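Local coordinates for glycosyl transferase (Staphylococcus aureus, PDB 5TZJ), which is a family 2 glycosyl transferase with a GT-A-type alpha/beta domain, and holds uridine-diphosphate-N-acetylglucosamine in a pocket at one end of its central sheet, at residues S4-T9 with K80-E85; F86-D91 with T154-T159; V115-M120 with K184-A189. One frame throughout, in Å; residues are numbered along the deposited sequence.

Contact 1 of 3, residues S4-T9 with K80-E85; sequences SVIVPT and KQAEGE. With UD1 (uridine-diphosphate-N-acetylglucosamine), chain C.
The contact between S4 and the A82-G84 turn is a small, buried side-chain-to-backbone junction at the start of a central parallel strand, where the chain leaves helix 72-81 and turns back towards the sheet. S4 OG accepts a hydrogen bond from G84 N over 2.6 Å, with an N-H...O angle of 143°, so the bond is short but bent. Chi1 of -57° puts OG beside the backbone N of S4 and anti to its carbonyl carbon, and this turns the hydroxyl to the loop. S4 OG also lies 3.2 Å from G84 CA. The same hydroxyl is hydrogen-bonded to E34 OE2, which also takes E83 N, so one carboxylate from strand 33-39 ties the serine and the turn together.

Beneath this polar pair lies a thin apolar layer. A82, the first residue to leave helical geometry, brings its CB to 3.7 Å from S4 CB, while the tip of I6 reaches it through CD1, 4.2 Å from A82 CB. S4, I6 and P8 alternate along the strand on the side that faces helix 72-81, where I6 also meets A78, and P8 meets P74 and R75; V5, V7 and T9 turn to helix 16-24. This is the Rossmann-like beginning of the GT-A fold: strand 3-9 runs parallel between 33-39 and 86-89, and the crossover through helix 72-81 delivers the chain to strand 86-89.

At its C-terminal end the strand enters the ligand pocket. P8 O receives a hydrogen bond from UD1 O3B at 2.7 Å and a longer one from UD1 O2' at 3.3 Å, while P8 CB lies 3.4 Å from UD1 O2 of the uracil. T9 OG1 is held by D39.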
loop_
_atom_site.group_PDB
_atom_site.type_symbol
_atom_site.label_atom_id
_atom_site.label_comp_id
_atom_site.label_asym_id
_atom_site.label_seq_id
_atom_site.Cartn_x
_atom_site.Cartn_y
_atom_site.Cartn_z
ATOM N N SER A 4 -10.455 9.631 14.418
ATOM C CA SER A 4 -11.583 8.920 13.863
ATOM C C SER A 4 -11.036 7.583 13.408
ATOM O O SER A 4 -10.130 7.542 12.562
ATOM C CB SER A 4 -12.234 9.681 12.706
ATOM O OG SER A 4 -12.657 10.971 13.089
ATOM N N VAL A 5 -11.532 6.502 14.004
ATOM C CA VAL A 5 -11.139 5.157 13.591
ATOM C C VAL A 5 -12.083 4.704 12.482
ATOM O O VAL A 5 -13.295 4.561 12.711
ATOM C CB VAL A 5 -11.189 4.192 14.778
ATOM C CG1 VAL A 5 -10.735 2.808 14.324
ATOM C CG2 VAL A 5 -10.329 4.761 15.918
ATOM N N ILE A 6 -11.552 4.475 11.286
ATOM C CA ILE A 6 -12.407 4.200 10.127
ATOM C C ILE A 6 -12.335 2.710 9.798
ATOM O O ILE A 6 -11.250 2.174 9.538
ATOM C CB ILE A 6 -12.013 5.082 8.930
ATOM C CG1 ILE A 6 -12.464 6.532 9.203
ATOM C CG2 ILE A 6 -12.566 4.494 7.600
ATOM C CD1 ILE A 6 -11.964 7.559 8.211
ATOM N N VAL A 7 -13.495 2.059 9.756
ATOM C CA VAL A 7 -13.637 0.612 9.611
ATOM C C VAL A 7 -14.590 0.327 8.466
ATOM O O VAL A 7 -15.805 0.507 8.621
ATOM C CB VAL A 7 -14.190 -0.034 10.897
ATOM C CG1 VAL A 7 -14.295 -1.569 10.721
ATOM C CG2 VAL A 7 -13.327 0.352 12.098
ATOM N N PRO A 8 -14.108 -0.099 7.305
ATOM C CA PRO A 8 -15.038 -0.606 6.281
ATOM C C PRO A 8 -15.405 -2.040 6.632
ATOM O O PRO A 8 -14.534 -2.833 6.985
ATOM C CB PRO A 8 -14.224 -0.537 4.979
ATOM C CG PRO A 8 -12.678 -0.765 5.476
ATOM C CD PRO A 8 -12.698 -0.160 6.931
ATOM N N THR A 9 -16.692 -2.398 6.540
ATOM C CA THR A 9 -17.078 -3.782 6.830
ATOM C C THR A 9 -17.780 -4.433 5.635
ATOM O O THR A 9 -18.458 -3.754 4.847
ATOM C CB THR A 9 -18.009 -3.873 8.062
ATOM O OG1 THR A 9 -19.230 -3.168 7.796
ATOM C CG2 THR A 9 -17.334 -3.254 9.300
ATOM N N LYS A 80 -15.227 11.278 4.749
ATOM C CA LYS A 80 -16.038 12.494 4.691
ATOM C C LYS A 80 -16.793 12.742 5.999
ATOM O O LYS A 80 -16.887 13.889 6.446
ATOM C CB LYS A 80 -17.000 12.422 3.506
ATOM C CG LYS A 80 -16.364 12.905 2.202
ATOM C CD LYS A 80 -16.643 11.969 1.026
ATOM C CE LYS A 80 -15.840 12.389 -0.222
ATOM N NZ LYS A 80 -15.537 11.262 -1.172
ATOM N N GLN A 81 -17.332 11.684 6.630
ATOM C CA GLN A 81 -18.061 11.825 7.897
ATOM C C GLN A 81 -17.142 12.122 9.064
ATOM O O GLN A 81 -17.591 12.658 10.080
ATOM C CB GLN A 81 -18.855 10.551 8.222
ATOM C CG GLN A 81 -19.983 10.204 7.236
ATOM C CD GLN A 81 -20.493 8.757 7.367
ATOM O OE1 GLN A 81 -19.907 7.940 8.071
ATOM N NE2 GLN A 81 -21.590 8.447 6.668
ATOM N N ALA A 82 -15.865 11.782 8.936
ATOM C CA ALA A 82 -14.927 11.825 10.048
ATOM C C ALA A 82 -14.697 13.245 10.548
ATOM O O ALA A 82 -14.429 14.163 9.765
ATOM C CB ALA A 82 -13.605 11.201 9.599
ATOM N N GLU A 83 -14.745 13.401 11.872
ATOM C CA GLU A 83 -14.507 14.671 12.532
ATOM C C GLU A 83 -13.230 14.701 13.367
ATOM O O GLU A 83 -12.901 15.759 13.908
ATOM C CB GLU A 83 -15.711 15.019 13.415
ATOM C CG GLU A 83 -16.911 15.503 12.628
ATOM C CD GLU A 83 -18.073 15.930 13.524
ATOM O OE1 GLU A 83 -18.824 15.036 13.988
ATOM O OE2 GLU A 83 -18.218 17.154 13.768
ATOM N N GLY A 84 -12.503 13.585 13.496
ATOM C CA GLY A 84 -11.297 13.593 14.309
ATOM C C GLY A 84 -10.173 14.391 13.671
ATOM O O GLY A 84 -10.129 14.579 12.456
ATOM N N GLU A 85 -9.251 14.899 14.514
ATOM C CA GLU A 85 -8.108 15.642 13.969
ATOM C C GLU A 85 -7.212 14.735 13.112
ATOM O O GLU A 85 -6.587 15.205 12.152
ATOM C CB GLU A 85 -7.301 16.297 15.089
ATOM C CG GLU A 85 -6.311 17.362 14.592
ATOM C CD GLU A 85 -5.597 18.124 15.710
ATOM O OE1 GLU A 85 -5.260 17.515 16.753
ATOM O OE2 GLU A 85 -5.372 19.344 15.534
HETATM C "C1'" UD1 C . -5.089 -5.889 2.746
HETATM C "C2'" UD1 C . -4.824 -4.516 3.352
HETATM C "C3'" UD1 C . -6.112 -3.765 3.280
HETATM C "C4'" UD1 C . -6.327 -3.437 1.844
HETATM C "C5'" UD1 C . -6.666 -4.741 1.120
HETATM C "C6'" UD1 C . -6.864 -4.497 -0.347
HETATM C "C7'" UD1 C . -2.906 -4.716 4.959
HETATM C "C8'" UD1 C . -1.963 -4.700 3.770
HETATM N "N2'" UD1 C . -4.330 -4.642 4.751
HETATM O "O1'" UD1 C . -5.989 -6.514 3.583
HETATM O "O3'" UD1 C . -6.120 -2.593 4.144
HETATM O "O4'" UD1 C . -7.368 -2.488 1.716
HETATM O "O5'" UD1 C . -5.577 -5.736 1.320
HETATM O "O6'" UD1 C . -5.857 -3.639 -0.825
HETATM O "O7'" UD1 C . -2.498 -4.811 6.061
HETATM N N1 UD1 C . -14.178 -4.632 2.505
HETATM C C2 UD1 C . -15.268 -3.715 2.067
HETATM N N3 UD1 C . -16.032 -3.985 0.809
HETATM C C4 UD1 C . -15.678 -5.157 0.014
HETATM C C5 UD1 C . -14.562 -6.062 0.444
HETATM C C6 UD1 C . -13.817 -5.782 1.695
HETATM O O2 UD1 C . -15.533 -2.779 2.723
HETATM O O4 UD1 C . -16.283 -5.374 -0.984
HETATM C C1B UD1 C . -13.432 -4.301 3.692
HETATM C C2B UD1 C . -13.164 -5.550 4.698
HETATM O "O2'" UD1 C . -14.364 -5.753 5.544
HETATM C C3B UD1 C . -12.063 -5.201 5.363
HETATM C C4B UD1 C . -11.248 -4.316 4.397
HETATM O O4B UD1 C . -12.231 -3.888 3.293
HETATM O O3B UD1 C . -12.383 -4.319 6.542
HETATM C C5B UD1 C . -10.155 -4.974 3.761
HETATM O O5B UD1 C . -10.625 -6.078 3.036
HETATM P PA UD1 C . -9.874 -7.518 3.326
HETATM O O1A UD1 C . -10.667 -8.648 2.723
HETATM O O2A UD1 C . -9.677 -7.705 4.820
HETATM O O3A UD1 C . -8.388 -7.330 2.592
HETATM P PB UD1 C . -6.907 -7.818 3.144
HETATM O O1B UD1 C . -6.971 -8.746 4.337
HETATM O O2B UD1 C . -6.403 -8.586 1.932
#

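Contact 2 of 3, residues F86-D91 with T154-T159; sequences FVLFVD and TKIYRT. With UD1 (uridine-diphosphate-N-acetylglucosamine), chain C.
V87 and Y157 form the hydrogen-bonded pair of a short antiparallel ladder, flanked by the non-hydrogen-bonded pairs F86-R158 and L88-I156. V87 N donates a hydrogen bond to Y157 O (2.7 Å), and Y157 N returns a bond of 2.8 Å to V87 O. Beyond this pair the strands are joined less firmly. F89 O is buried without a hydrogen-bonding partner in the model; T154 CA, 3.4 Å from F89 O, offers it a C-H...O contact.

The side-chain polar groups look outward for partners. Across the ladder, F86 CZ sits over the centre of the R158 guanidinium face, 3.6 Å from R158 CZ, with the two planes 58° apart; with chi1 anti (-175°) R158 CB and CG pass F86 CE2, the bend at chi3 (-63°) brings the guanidinium to F86 CZ, and D114 takes NE in a salt bridge. On the other face of the sheet, F89 and Y157 meet obliquely, F89 CD2 to Y157 CE2 at 3.8 Å, and Y157 OH is hydrogen-bonded to T182. T159 OG1 is held by G84 O. D91 divides its carboxylate: OD2 accepts from UD1 O3' at 2.6 Å, while OD1 pairs with R75, which probably steadies it for the ligand.

Strand 156-158 runs against both its neighbours, 86-89 and 115-122, and 86-89 pairs in parallel with 3-9; helix 100-111 packs on F86, L88 and I156, and helix 177-188 lies against Y157.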
loop_
_atom_site.group_PDB
_atom_site.type_symbol
_atom_site.label_atom_id
_atom_site.label_comp_id
_atom_site.label_asym_id
_atom_site.label_seq_id
_atom_site.Cartn_x
_atom_site.Cartn_y
_atom_site.Cartn_z
ATOM N N PHE A 86 -7.179 13.443 13.438
ATOM C CA PHE A 86 -6.428 12.408 12.749
ATOM C C PHE A 86 -7.352 11.247 12.424
ATOM O O PHE A 86 -8.313 11.003 13.160
ATOM C CB PHE A 86 -5.291 11.935 13.651
ATOM C CG PHE A 86 -4.184 12.941 13.770
ATOM C CD1 PHE A 86 -4.209 13.911 14.754
ATOM C CD2 PHE A 86 -3.146 12.934 12.863
ATOM C CE1 PHE A 86 -3.207 14.848 14.831
ATOM C CE2 PHE A 86 -2.144 13.864 12.936
ATOM C CZ PHE A 86 -2.174 14.821 13.922
ATOM N N VAL A 87 -7.048 10.499 11.350
ATOM C CA VAL A 87 -7.758 9.255 11.108
ATOM C C VAL A 87 -6.824 8.061 11.247
ATOM O O VAL A 87 -5.615 8.119 10.959
ATOM C CB VAL A 87 -8.482 9.207 9.747
ATOM C CG1 VAL A 87 -9.534 10.332 9.656
ATOM C CG2 VAL A 87 -7.516 9.277 8.590
ATOM N N LEU A 88 -7.417 6.948 11.682
ATOM C CA LEU A 88 -6.764 5.643 11.687
ATOM C C LEU A 88 -7.681 4.670 10.973
ATOM O O LEU A 88 -8.841 4.520 11.365
ATOM C CB LEU A 88 -6.501 5.147 13.104
ATOM C CG LEU A 88 -6.065 3.686 13.243
ATOM C CD1 LEU A 88 -4.725 3.392 12.549
ATOM C CD2 LEU A 88 -5.999 3.343 14.773
ATOM N N PHE A 89 -7.165 4.016 9.939
ATOM C CA PHE A 89 -7.910 2.994 9.220
ATOM C C PHE A 89 -7.597 1.619 9.804
ATOM O O PHE A 89 -6.436 1.212 9.876
ATOM C CB PHE A 89 -7.570 3.009 7.724
ATOM C CG PHE A 89 -7.899 4.300 7.039
ATOM C CD1 PHE A 89 -9.212 4.543 6.543
ATOM C CD2 PHE A 89 -6.954 5.298 6.943
ATOM C CE1 PHE A 89 -9.514 5.749 5.915
ATOM C CE2 PHE A 89 -7.248 6.505 6.307
ATOM C CZ PHE A 89 -8.533 6.731 5.796
ATOM N N VAL A 90 -8.632 0.900 10.215
ATOM C CA VAL A 90 -8.472 -0.468 10.689
ATOM C C VAL A 90 -9.439 -1.351 9.931
ATOM O O VAL A 90 -10.644 -1.065 9.898
ATOM C CB VAL A 90 -8.753 -0.599 12.193
ATOM C CG1 VAL A 90 -8.386 -2.027 12.632
ATOM C CG2 VAL A 90 -7.996 0.457 12.933
ATOM N N ASP A 91 -8.934 -2.452 9.409
ATOM C CA ASP A 91 -9.790 -3.391 8.704
ATOM C C ASP A 91 -10.550 -4.288 9.664
ATOM O O ASP A 91 -10.132 -4.528 10.810
ATOM C CB ASP A 91 -8.973 -4.223 7.736
ATOM C CG ASP A 91 -8.474 -3.391 6.589
ATOM O OD1 ASP A 91 -9.064 -2.288 6.361
ATOM O OD2 ASP A 91 -7.530 -3.842 5.928
ATOM N N THR A 154 -3.229 1.248 7.033
ATOM C CA THR A 154 -3.343 0.938 8.474
ATOM C C THR A 154 -2.335 1.763 9.280
ATOM O O THR A 154 -1.462 1.239 9.977
ATOM C CB THR A 154 -3.104 -0.550 8.682
ATOM O OG1 THR A 154 -1.792 -0.873 8.160
ATOM C CG2 THR A 154 -4.149 -1.340 7.913
ATOM N N LYS A 155 -2.463 3.079 9.111
ATOM C CA LYS A 155 -1.597 4.108 9.661
ATOM C C LYS A 155 -2.493 5.244 10.140
ATOM O O LYS A 155 -3.707 5.262 9.893
ATOM C CB LYS A 155 -0.598 4.623 8.613
ATOM C CG LYS A 155 0.204 3.488 7.896
ATOM C CD LYS A 155 0.904 4.010 6.631
ATOM C CE LYS A 155 1.961 2.990 6.100
ATOM N NZ LYS A 155 1.322 1.708 5.744
ATOM N N ILE A 156 -1.877 6.210 10.808
ATOM C CA ILE A 156 -2.564 7.399 11.272
ATOM C C ILE A 156 -2.217 8.554 10.347
ATOM O O ILE A 156 -1.020 8.832 10.083
ATOM C CB ILE A 156 -2.185 7.698 12.734
ATOM C CG1 ILE A 156 -2.669 6.534 13.608
ATOM C CG2 ILE A 156 -2.785 9.042 13.225
ATOM C CD1 ILE A 156 -2.359 6.728 15.098
ATOM N N TYR A 157 -3.262 9.253 9.872
ATOM C CA TYR A 157 -3.101 10.365 8.939
ATOM C C TYR A 157 -3.799 11.599 9.482
ATOM O O TYR A 157 -4.918 11.504 9.992
ATOM C CB TYR A 157 -3.684 10.076 7.596
ATOM C CG TYR A 157 -3.256 8.779 6.943
ATOM C CD1 TYR A 157 -2.391 8.811 5.848
ATOM C CD2 TYR A 157 -3.722 7.532 7.387
ATOM C CE1 TYR A 157 -2.003 7.654 5.213
ATOM C CE2 TYR A 157 -3.328 6.345 6.743
ATOM C CZ TYR A 157 -2.484 6.425 5.646
ATOM O OH TYR A 157 -2.070 5.300 4.963
ATOM N N ARG A 158 -3.158 12.768 9.338
ATOM C CA ARG A 158 -3.830 13.997 9.739
ATOM C C ARG A 158 -5.007 14.225 8.804
ATOM O O ARG A 158 -4.845 14.173 7.581
ATOM C CB ARG A 158 -2.883 15.190 9.692
ATOM C CG ARG A 158 -3.523 16.504 10.220
ATOM C CD ARG A 158 -2.528 17.649 10.051
ATOM N NE ARG A 158 -1.331 17.427 10.859
ATOM C CZ ARG A 158 -1.226 17.782 12.149
ATOM N NH1 ARG A 158 -2.252 18.364 12.766
ATOM N NH2 ARG A 158 -0.100 17.545 12.824
ATOM N N THR A 159 -6.194 14.471 9.380
ATOM C CA THR A 159 -7.397 14.540 8.553
ATOM C C THR A 159 -7.311 15.682 7.533
ATOM O O THR A 159 -7.667 15.506 6.359
ATOM C CB THR A 159 -8.637 14.669 9.456
ATOM O OG1 THR A 159 -8.640 13.584 10.399
ATOM C CG2 THR A 159 -9.944 14.647 8.627
HETATM C "C1'" UD1 C . -5.089 -5.889 2.746
HETATM C "C2'" UD1 C . -4.824 -4.516 3.352
HETATM C "C3'" UD1 C . -6.112 -3.765 3.280
HETATM C "C4'" UD1 C . -6.327 -3.437 1.844
HETATM C "C5'" UD1 C . -6.666 -4.741 1.120
HETATM C "C6'" UD1 C . -6.864 -4.497 -0.347
HETATM C "C7'" UD1 C . -2.906 -4.716 4.959
HETATM C "C8'" UD1 C . -1.963 -4.700 3.770
HETATM N "N2'" UD1 C . -4.330 -4.642 4.751
HETATM O "O1'" UD1 C . -5.989 -6.514 3.583
HETATM O "O3'" UD1 C . -6.120 -2.593 4.144
HETATM O "O4'" UD1 C . -7.368 -2.488 1.716
HETATM O "O5'" UD1 C . -5.577 -5.736 1.320
HETATM O "O6'" UD1 C . -5.857 -3.639 -0.825
HETATM O "O7'" UD1 C . -2.498 -4.811 6.061
HETATM N N1 UD1 C . -14.178 -4.632 2.505
HETATM C C2 UD1 C . -15.268 -3.715 2.067
HETATM N N3 UD1 C . -16.032 -3.985 0.809
HETATM C C4 UD1 C . -15.678 -5.157 0.014
HETATM C C5 UD1 C . -14.562 -6.062 0.444
HETATM C C6 UD1 C . -13.817 -5.782 1.695
HETATM O O2 UD1 C . -15.533 -2.779 2.723
HETATM O O4 UD1 C . -16.283 -5.374 -0.984
HETATM C C1B UD1 C . -13.432 -4.301 3.692
HETATM C C2B UD1 C . -13.164 -5.550 4.698
HETATM O "O2'" UD1 C . -14.364 -5.753 5.544
HETATM C C3B UD1 C . -12.063 -5.201 5.363
HETATM C C4B UD1 C . -11.248 -4.316 4.397
HETATM O O4B UD1 C . -12.231 -3.888 3.293
HETATM O O3B UD1 C . -12.383 -4.319 6.542
HETATM C C5B UD1 C . -10.155 -4.974 3.761
HETATM O O5B UD1 C . -10.625 -6.078 3.036
HETATM P PA UD1 C . -9.874 -7.518 3.326
HETATM O O1A UD1 C . -10.667 -8.648 2.723
HETATM O O2A UD1 C . -9.677 -7.705 4.820
HETATM O O3A UD1 C . -8.388 -7.330 2.592
HETATM P PB UD1 C . -6.907 -7.818 3.144
HETATM O O1B UD1 C . -6.971 -8.746 4.337
HETATM O O2B UD1 C . -6.403 -8.586 1.932
#

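Contact 3 of 3, residues V115-M120 with K184-A189; sequences VLLIKM and KAYLNA
V115 and Y186 lead an apolar contact in which the last turn of helix 177-188 packs on the start of strand 115-122. No hydrogen bond crosses it. The close part centres on V115, whose two methyls divide the work: CG2 rests 3.9 Å from CB of the partly exposed A189 and 4.3 Å from A185 CB, while CG1, anti to the backbone N (chi1 171°), meets the edge of the Y186 ring at CE1, 4.0 Å away. L117 joins at the same edge, its CD1 4.1 Å from Y186 CE1 and its CD2 3.7 Å from Y186 OH. Both aliphatic chains cross the tyrosine at about a right angle. The buried hydroxyl is satisfied outside the pair by T150 O.

This is helix-on-sheet packing of an alpha/beta domain, with the strand and helix axes 10.0 Å apart and 125° between their directions. Helix 177-188 then leads into strand 192-195, which runs parallel beside 115-122, so V115 and L117 bind the helix to the sheet next to the strand that follows it. I192 touches both L117 and Y186, and L161 of helix 159-164 fills in against V115 and A185.

The rest of the helical turn is looser. K184, L187 and N188 do not touch the strand and are partly exposed; K184 and L187 meet helix 218-233, and N188 meets L161. N188 folds back along its own turn: ND2 donates to K184 O at 2.8 Å, and N188 N reaches the same oxygen from the opposite face of its carbonyl plane.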
loop_
_atom_site.group_PDB
_atom_site.type_symbol
_atom_site.label_atom_id
_atom_site.label_comp_id
_atom_site.label_asym_id
_atom_site.label_seq_id
_atom_site.Cartn_x
_atom_site.Cartn_y
_atom_site.Cartn_z
ATOM N N VAL A 115 1.733 12.090 9.116
ATOM C CA VAL A 115 1.484 10.677 8.881
ATOM C C VAL A 115 2.268 9.930 9.942
ATOM O O VAL A 115 3.474 10.159 10.097
ATOM C CB VAL A 115 1.911 10.255 7.448
ATOM C CG1 VAL A 115 1.859 8.746 7.244
ATOM C CG2 VAL A 115 1.075 10.985 6.414
ATOM N N LEU A 116 1.602 9.058 10.693
ATOM C CA LEU A 116 2.284 8.292 11.737
ATOM C C LEU A 116 2.148 6.814 11.399
ATOM O O LEU A 116 1.045 6.264 11.428
ATOM C CB LEU A 116 1.720 8.591 13.129
ATOM C CG LEU A 116 2.269 7.827 14.344
ATOM C CD1 LEU A 116 3.828 7.924 14.535
ATOM C CD2 LEU A 116 1.596 8.292 15.606
ATOM N N LEU A 117 3.267 6.183 11.087
ATOM C CA LEU A 117 3.302 4.739 10.921
ATOM C C LEU A 117 3.321 4.121 12.304
ATOM O O LEU A 117 4.022 4.615 13.188
ATOM C CB LEU A 117 4.553 4.307 10.130
ATOM C CG LEU A 117 4.477 4.492 8.608
ATOM C CD1 LEU A 117 4.672 5.940 8.195
ATOM C CD2 LEU A 117 5.443 3.571 7.852
ATOM N N ILE A 118 2.572 3.031 12.490
ATOM C CA ILE A 118 2.547 2.339 13.772
ATOM C C ILE A 118 2.882 0.874 13.549
ATOM O O ILE A 118 2.433 0.263 12.572
ATOM C CB ILE A 118 1.199 2.504 14.485
ATOM C CG1 ILE A 118 0.047 2.027 13.577
ATOM C CG2 ILE A 118 1.024 3.947 14.959
ATOM C CD1 ILE A 118 -1.302 2.072 14.309
ATOM N N LYS A 119 3.723 0.331 14.421
ATOM C CA LYS A 119 4.302 -0.982 14.179
ATOM C C LYS A 119 3.207 -2.039 14.111
ATOM O O LYS A 119 2.291 -2.061 14.937
ATOM C CB LYS A 119 5.317 -1.332 15.281
ATOM C CG LYS A 119 5.901 -2.719 15.105
ATOM C CD LYS A 119 6.724 -3.153 16.296
ATOM C CE LYS A 119 7.936 -2.308 16.480
ATOM N NZ LYS A 119 8.682 -2.721 17.728
ATOM N N MET A 120 3.312 -2.932 13.130
ATOM C CA MET A 120 2.318 -3.977 12.968
ATOM C C MET A 120 2.858 -5.328 13.430
ATOM O O MET A 120 4.069 -5.549 13.520
ATOM C CB MET A 120 1.853 -4.060 11.513
ATOM C CG MET A 120 1.693 -2.716 10.815
ATOM S SD MET A 120 1.531 -2.934 9.020
ATOM C CE MET A 120 0.088 -4.008 9.014
ATOM N N LYS A 184 0.201 9.323 -2.138
ATOM C CA LYS A 184 -0.255 10.712 -2.089
ATOM C C LYS A 184 -0.064 11.305 -0.694
ATOM O O LYS A 184 0.397 12.446 -0.549
ATOM C CB LYS A 184 -1.742 10.809 -2.487
ATOM C CG LYS A 184 -2.051 10.764 -3.999
ATOM C CD LYS A 184 -3.590 10.742 -4.263
ATOM C CE LYS A 184 -3.949 10.721 -5.771
ATOM N NZ LYS A 184 -5.426 10.618 -6.078
ATOM N N ALA A 185 -0.444 10.561 0.343
ATOM C CA ALA A 185 -0.302 11.109 1.696
ATOM C C ALA A 185 1.174 11.303 2.028
ATOM O O ALA A 185 1.555 12.311 2.632
ATOM C CB ALA A 185 -0.955 10.187 2.729
ATOM N N TYR A 186 2.024 10.354 1.620
ATOM C CA TYR A 186 3.464 10.534 1.840
ATOM C C TYR A 186 3.973 11.771 1.111
ATOM O O TYR A 186 4.725 12.587 1.677
ATOM C CB TYR A 186 4.235 9.309 1.359
ATOM C CG TYR A 186 4.193 8.048 2.216
ATOM C CD1 TYR A 186 3.906 8.091 3.553
ATOM C CD2 TYR A 186 4.502 6.802 1.646
ATOM C CE1 TYR A 186 3.916 6.891 4.330
ATOM C CE2 TYR A 186 4.548 5.627 2.388
ATOM C CZ TYR A 186 4.246 5.676 3.739
ATOM O OH TYR A 186 4.262 4.494 4.448
ATOM N N LEU A 187 3.605 11.912 -0.166
ATOM C CA LEU A 187 4.129 13.004 -0.984
ATOM C C LEU A 187 3.715 14.396 -0.459
ATOM O O LEU A 187 4.434 15.378 -0.669
ATOM C CB LEU A 187 3.682 12.808 -2.433
ATOM C CG LEU A 187 4.393 11.712 -3.270
ATOM C CD1 LEU A 187 3.637 11.410 -4.566
ATOM C CD2 LEU A 187 5.885 12.049 -3.585
ATOM N N ASN A 188 2.566 14.512 0.203
ATOM C CA ASN A 188 2.064 15.802 0.655
ATOM C C ASN A 188 2.397 16.135 2.103
ATOM O O ASN A 188 2.196 17.283 2.515
ATOM C CB ASN A 188 0.531 15.861 0.486
ATOM C CG ASN A 188 0.136 16.065 -0.954
ATOM O OD1 ASN A 188 0.230 17.180 -1.485
ATOM N ND2 ASN A 188 -0.274 14.990 -1.611
ATOM N N ALA A 189 2.887 15.185 2.887
ATOM C CA ALA A 189 3.001 15.422 4.314
ATOM C C ALA A 189 4.249 16.242 4.587
ATOM O O ALA A 189 5.259 16.107 3.903
ATOM C CB ALA A 189 3.068 14.104 5.084
#

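How the contacts relate
All three contacts are largely buried and reach one mixed sheet, but they meet it differently. Contact 1 ties a helix-to-strand turn to a parallel strand through a polar side chain; contact 2 joins two strands by backbone bonds; contact 3 is apolar packing of a helix on a strand, with one flank partly exposed. Contacts 1 and 2 lie on neighbouring strands, 3-9 and 86-89, meet through I6 N and L88 O (2.7 Å), and both touch the ligand. Contact 3 adjoins contact 2 across strands 156-158 and 115-122, where I156 O lies 2.7 Å from L116 N, but its nearest atoms stay about 9 Å from contact 1.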